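Local coordinates for protein alpha-galacturonidase (PDB 3FEF) that hydrolyses alpha-galacturonosyl bonds, releasing galacturonate from substrates such as alpha-1,4-di-galacturonate, with NAD(+) and manganese as cofactors, at residues A[16-21]-A[324-329]; A[52-57]-A[61-66]. All blocks are in the same frame, centred on the assembly; numbering follows the deposited sequence.

From the N terminus, strand 6-11 leads into 16-21, the first half of contact 1. The chain then runs through helix 18-28, strand 34-39 and helix 43-53 to contact 2, where 52-57 meets 61-66 and closes the short connection between helix 43-53 and strand 61-66 at the end of a beta-alpha-beta unit. Contact 1 closes only when 324-329, about three hundred residues beyond 16-21, comes back to the start of helix 18-28, so the small loop lies wholly within the large one. Contact 2 is local to the Rossmann sheet; contact 1 joins that domain to the C-terminal one. Their centres are 15 Å apart, bridged where R20 NH2 packs 3.5 Å from I52 CD1.

Contact 1 of 2, residues A[16-21]-A[324-329]; sequences QGWARS and SGEEGV
W18 overlaps the carboxylate of E326 with the six-membered end of its indole, CZ3 lying 3.4 Å from E326 CD. The two side chains cross at about a right angle, with the ring and carboxylate planes 61° apart, so this is an oblique meeting rather than a stack. The glutamate chain is bent at its second torsion (chi2 -55°), which brings CD obliquely up to CZ3 and CH2 and keeps both carboxylate oxygens beside the ring.

One turn further along the helix, S21 lies alongside the aliphatic part of E326, its OG 3.5 Å from E326 CG. The same OG is 3.5 Å from S324 OG, but the two hydroxyls do not bond. The hydroxyl of S324 is engaged elsewhere: it accepts from E326 N at 2.9 Å, with an N-H...O angle of 157°, closing an ST turn, and is hydrogen-bonded to D25 of helix 18-28. That turn helps to fix the backbone from which E326 reaches W18. G17 occupies the N-cap position of helix 18-28, and S21 N bonds back to G17 O at 3.2 Å.

Around this pair lies the catalytic centre. W18 stacks on Y145 and meets the ring of H170, probably the proton donor, while E326 OE2 makes a weak hydrogen bond to H170 ND1. The W18 side chain also lies about 6 Å, at nearest atoms, from the bound magnesium ion. With 16-21 following strand 6-11 and opening helix 18-28, the contact sets the first turn of the helix that follows the glycine-rich turn of a Rossmann fold, part of a probable NAD(+) site, against the C-terminal domain at the active site of a family 4 glycoside hydrolase.

Contact 2 of 2, residues A[52-57]-A[61-66]; sequences IGNHSG and WRYEAV
W61 touches N54 at the point where a beta-alpha-beta unit of the Rossmann fold closes: helix 43-53 ends in a type I turn from G53 to S56, and strand 61-66 runs back as an edge of the parallel sheet. The touch is loose, W61 O to N54 OD1 at 3.8 Å, and the indole itself leans on L26, M32 and V36. R62 adds its backbone, with CA 3.6 Å from N54 OD1, and its main chain bonds strand 34-39.

Y63 carries the contact. The N54 amide grips both polar groups of its backbone: Y63 N donates to N54 OD1 at 2.8 Å, almost straight at 177°, and N54 ND2 donates to Y63 O at 2.9 Å. The side-chain amide thus takes the place of a neighbouring strand on this outer edge. With CG beside the backbone N (chi1 -69°), the Y63 ring is directed at G53. That glycine has no side chain, and its CA sits over one ring face in a CH-pi contact, 3.9 Å from the centroid, while Y63 CD1 comes within 3.4 Å of G53 C.

Further along, E64 bonds V36 and L38, while A65 N turns the other way, so E50, from helix 43-53, also binds this edge, its OE1 accepting from A65 N.

Contact 1 of 2, residues A[16-21]-A[324-329]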
loop_
_atom_site.group_PDB
_atom_site.type_symbol
_atom_site.label_atom_id
_atom_site.label_comp_id
_atom_site.label_asym_id
_atom_site.label_seq_id
_atom_site.Cartn_x
_atom_site.Cartn_y
_atom_site.Cartn_z
ATOM N N GLN A 16 39.244 4.437 -16.952
ATOM C CA GLN A 16 40.501 4.674 -16.280
ATOM C C GLN A 16 40.255 4.982 -14.807
ATOM O O GLN A 16 41.161 5.433 -14.106
ATOM C CB GLN A 16 41.277 5.798 -16.986
ATOM C CG GLN A 16 41.939 5.335 -18.295
ATOM C CD GLN A 16 42.538 6.468 -19.122
ATOM O OE1 GLN A 16 43.713 6.429 -19.479
ATOM N NE2 GLN A 16 41.724 7.474 -19.440
ATOM N N GLY A 17 39.023 4.733 -14.347
ATOM C CA GLY A 17 38.649 4.895 -12.925
ATOM C C GLY A 17 38.202 3.569 -12.308
ATOM O O GLY A 17 39.018 2.802 -11.771
ATOM N N TRP A 18 36.905 3.283 -12.404
ATOM C CA TRP A 18 36.353 2.008 -11.924
ATOM C C TRP A 18 37.029 0.741 -12.453
ATOM O O TRP A 18 37.274 -0.175 -11.683
ATOM C CB TRP A 18 34.835 1.947 -12.162
ATOM C CG TRP A 18 34.121 3.005 -11.374
ATOM C CD1 TRP A 18 33.589 4.171 -11.848
ATOM C CD2 TRP A 18 33.917 3.011 -9.958
ATOM N NE1 TRP A 18 33.041 4.890 -10.808
ATOM C CE2 TRP A 18 33.230 4.197 -9.640
ATOM C CE3 TRP A 18 34.219 2.108 -8.933
ATOM C CZ2 TRP A 18 32.848 4.509 -8.332
ATOM C CZ3 TRP A 18 33.849 2.419 -7.638
ATOM C CH2 TRP A 18 33.172 3.612 -7.346
ATOM N N ALA A 19 37.305 0.656 -13.751
ATOM C CA ALA A 19 37.955 -0.563 -14.279
ATOM C C ALA A 19 39.299 -0.867 -13.590
ATOM O O ALA A 19 39.585 -2.009 -13.255
ATOM C CB ALA A 19 38.128 -0.492 -15.811
ATOM N N ARG A 20 40.106 0.164 -13.382
ATOM C CA ARG A 20 41.411 0.037 -12.722
ATOM C C ARG A 20 41.265 -0.437 -11.279
ATOM O O ARG A 20 41.941 -1.370 -10.840
ATOM C CB ARG A 20 42.143 1.384 -12.719
ATOM C CG ARG A 20 42.597 1.840 -14.073
ATOM C CD ARG A 20 43.565 0.848 -14.681
ATOM N NE ARG A 20 43.665 1.089 -16.109
ATOM C CZ ARG A 20 44.382 2.072 -16.637
ATOM N NH1 ARG A 20 45.076 2.871 -15.836
ATOM N NH2 ARG A 20 44.406 2.252 -17.959
ATOM N N SER A 21 40.377 0.215 -10.549
ATOM C CA SER A 21 40.075 -0.173 -9.186
ATOM C C SER A 21 39.590 -1.628 -9.115
ATOM O O SER A 21 40.023 -2.407 -8.266
ATOM C CB SER A 21 39.049 0.787 -8.591
ATOM O OG SER A 21 37.991 0.051 -8.004
ATOM N N SER A 324 41.567 -1.303 -3.347
ATOM C CA SER A 324 41.067 0.004 -3.794
ATOM C C SER A 324 40.259 0.751 -2.733
ATOM O O SER A 324 40.104 1.969 -2.804
ATOM C CB SER A 324 40.201 -0.157 -5.045
ATOM O OG SER A 324 38.979 -0.803 -4.713
ATOM N N GLY A 325 39.724 0.030 -1.758
ATOM C CA GLY A 325 38.762 0.637 -0.849
ATOM C C GLY A 325 37.333 0.444 -1.335
ATOM O O GLY A 325 36.387 0.751 -0.621
ATOM N N GLU A 326 37.169 -0.075 -2.549
ATOM C CA GLU A 326 35.824 -0.320 -3.103
ATOM C C GLU A 326 35.301 -1.678 -2.650
ATOM O O GLU A 326 36.075 -2.503 -2.204
ATOM C CB GLU A 326 35.851 -0.244 -4.632
ATOM C CG GLU A 326 36.292 1.116 -5.160
ATOM C CD GLU A 326 35.453 2.274 -4.608
ATOM O OE1 GLU A 326 34.356 2.024 -4.058
ATOM O OE2 GLU A 326 35.896 3.440 -4.727
ATOM N N GLU A 327 33.998 -1.912 -2.772
ATOM C CA GLU A 327 33.404 -3.204 -2.384
ATOM C C GLU A 327 32.992 -4.077 -3.584
ATOM O O GLU A 327 32.526 -5.215 -3.417
ATOM C CB GLU A 327 32.209 -2.999 -1.441
ATOM C CG GLU A 327 32.548 -2.305 -0.118
ATOM C CD GLU A 327 33.076 -3.257 0.968
ATOM O OE1 GLU A 327 33.453 -4.406 0.656
ATOM O OE2 GLU A 327 33.111 -2.847 2.151
ATOM N N GLY A 328 33.180 -3.555 -4.789
ATOM C CA GLY A 328 32.799 -4.287 -5.994
ATOM C C GLY A 328 33.142 -5.761 -5.949
ATOM O O GLY A 328 32.264 -6.635 -6.048
ATOM N N VAL A 329 34.427 -6.047 -5.794
ATOM C CA VAL A 329 34.907 -7.427 -5.778
ATOM C C VAL A 329 34.434 -8.249 -4.577
ATOM O O VAL A 329 34.164 -9.448 -4.701
ATOM C CB VAL A 329 36.419 -7.445 -5.873
ATOM C CG1 VAL A 329 36.958 -8.862 -5.645
ATOM C CG2 VAL A 329 36.836 -6.895 -7.241
#

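Contact 2 of 2, residues A[52-57]-A[61-66]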
loop_
_atom_site.group_PDB
_atom_site.type_symbol
_atom_site.label_atom_id
_atom_site.label_comp_id
_atom_site.label_asym_id
_atom_site.label_seq_id
_atom_site.Cartn_x
_atom_site.Cartn_y
_atom_site.Cartn_z
ATOM N N ILE A 52 47.341 -3.916 -19.759
ATOM C CA ILE A 52 47.626 -3.681 -18.349
ATOM C C ILE A 52 47.008 -4.780 -17.471
ATOM O O ILE A 52 47.627 -5.268 -16.532
ATOM C CB ILE A 52 47.090 -2.321 -17.924
ATOM C CG1 ILE A 52 47.853 -1.206 -18.657
ATOM C CG2 ILE A 52 47.151 -2.168 -16.418
ATOM C CD1 ILE A 52 47.133 0.141 -18.637
ATOM N N GLY A 53 45.794 -5.197 -17.796
ATOM C CA GLY A 53 45.139 -6.225 -16.996
ATOM C C GLY A 53 45.888 -7.548 -16.978
ATOM O O GLY A 53 46.045 -8.185 -15.919
ATOM N N ASN A 54 46.340 -7.963 -18.158
ATOM C CA ASN A 54 47.071 -9.215 -18.312
ATOM C C ASN A 54 48.509 -9.141 -17.787
ATOM O O ASN A 54 49.233 -10.124 -17.817
ATOM C CB ASN A 54 47.030 -9.688 -19.772
ATOM C CG ASN A 54 45.677 -10.232 -20.157
ATOM O OD1 ASN A 54 44.973 -10.801 -19.322
ATOM N ND2 ASN A 54 45.295 -10.062 -21.418
ATOM N N HIS A 55 48.912 -7.973 -17.308
ATOM C CA HIS A 55 50.185 -7.825 -16.608
ATOM C C HIS A 55 49.954 -7.720 -15.107
ATOM O O HIS A 55 50.884 -7.453 -14.359
ATOM C CB HIS A 55 50.917 -6.549 -17.041
ATOM C CG HIS A 55 51.555 -6.624 -18.393
ATOM N ND1 HIS A 55 52.131 -7.776 -18.887
ATOM C CD2 HIS A 55 51.747 -5.674 -19.336
ATOM C CE1 HIS A 55 52.630 -7.536 -20.085
ATOM N NE2 HIS A 55 52.412 -6.268 -20.380
ATOM N N SER A 56 48.712 -7.893 -14.664
ATOM C CA SER A 56 48.386 -7.698 -13.249
ATOM C C SER A 56 48.124 -9.021 -12.514
ATOM O O SER A 56 47.409 -9.891 -13.009
ATOM C CB SER A 56 47.171 -6.754 -13.089
ATOM O OG SER A 56 47.329 -5.533 -13.808
ATOM N N GLY A 57 48.701 -9.169 -11.329
ATOM C CA GLY A 57 48.413 -10.334 -10.494
ATOM C C GLY A 57 48.962 -11.661 -10.987
ATOM O O GLY A 57 49.862 -11.710 -11.825
ATOM N N TRP A 61 43.343 -13.563 -13.427
ATOM C CA TRP A 61 42.319 -13.138 -14.359
ATOM C C TRP A 61 42.848 -12.833 -15.762
ATOM O O TRP A 61 43.802 -12.103 -15.923
ATOM C CB TRP A 61 41.550 -11.946 -13.784
ATOM C CG TRP A 61 40.738 -12.325 -12.569
ATOM C CD1 TRP A 61 41.176 -12.406 -11.276
ATOM C CD2 TRP A 61 39.357 -12.692 -12.550
ATOM N NE1 TRP A 61 40.146 -12.800 -10.452
ATOM C CE2 TRP A 61 39.018 -12.974 -11.210
ATOM C CE3 TRP A 61 38.365 -12.795 -13.535
ATOM C CZ2 TRP A 61 37.734 -13.354 -10.832
ATOM C CZ3 TRP A 61 37.099 -13.167 -13.161
ATOM C CH2 TRP A 61 36.790 -13.446 -11.821
ATOM N N ARG A 62 42.204 -13.402 -16.773
ATOM C CA ARG A 62 42.550 -13.122 -18.151
ATOM C C ARG A 62 41.609 -12.062 -18.724
ATOM O O ARG A 62 40.382 -12.205 -18.680
ATOM C CB ARG A 62 42.512 -14.401 -18.988
ATOM C CG ARG A 62 42.482 -14.171 -20.509
ATOM C CD ARG A 62 43.427 -15.135 -21.214
ATOM N NE ARG A 62 42.768 -15.991 -22.206
ATOM C CZ ARG A 62 43.399 -16.935 -22.916
ATOM N NH1 ARG A 62 44.705 -17.145 -22.740
ATOM N NH2 ARG A 62 42.732 -17.675 -23.805
ATOM N N TYR A 63 42.195 -10.993 -19.243
ATOM C CA TYR A 63 41.434 -9.900 -19.805
ATOM C C TYR A 63 41.430 -9.990 -21.316
ATOM O O TYR A 63 42.426 -10.357 -21.909
ATOM C CB TYR A 63 42.058 -8.577 -19.381
ATOM C CG TYR A 63 41.900 -8.306 -17.910
ATOM C CD1 TYR A 63 42.776 -8.871 -16.979
ATOM C CD2 TYR A 63 40.860 -7.507 -17.442
ATOM C CE1 TYR A 63 42.629 -8.622 -15.632
ATOM C CE2 TYR A 63 40.706 -7.260 -16.088
ATOM C CZ TYR A 63 41.589 -7.820 -15.196
ATOM O OH TYR A 63 41.433 -7.565 -13.861
ATOM N N GLU A 64 40.294 -9.665 -21.924
ATOM C CA GLU A 64 40.172 -9.602 -23.369
ATOM C C GLU A 64 39.293 -8.408 -23.784
ATOM O O GLU A 64 38.109 -8.347 -23.424
ATOM C CB GLU A 64 39.577 -10.917 -23.897
ATOM C CG GLU A 64 39.720 -11.114 -25.406
ATOM C CD GLU A 64 38.649 -12.036 -26.016
ATOM O OE1 GLU A 64 37.936 -12.749 -25.263
ATOM O OE2 GLU A 64 38.516 -12.034 -27.267
ATOM N N ALA A 65 39.851 -7.467 -24.549
ATOM C CA ALA A 65 39.034 -6.428 -25.203
ATOM C C ALA A 65 38.180 -7.025 -26.322
ATOM O O ALA A 65 38.704 -7.664 -27.222
ATOM C CB ALA A 65 39.913 -5.337 -25.758
ATOM N N VAL A 66 36.869 -6.819 -26.266
ATOM C CA VAL A 66 35.956 -7.361 -27.277
ATOM C C VAL A 66 35.194 -6.233 -27.968
ATOM O O VAL A 66 35.049 -5.138 -27.416
ATOM C CB VAL A 66 34.943 -8.366 -26.672
ATOM C CG1 VAL A 66 35.666 -9.566 -26.061
ATOM C CG2 VAL A 66 34.067 -7.669 -25.643
#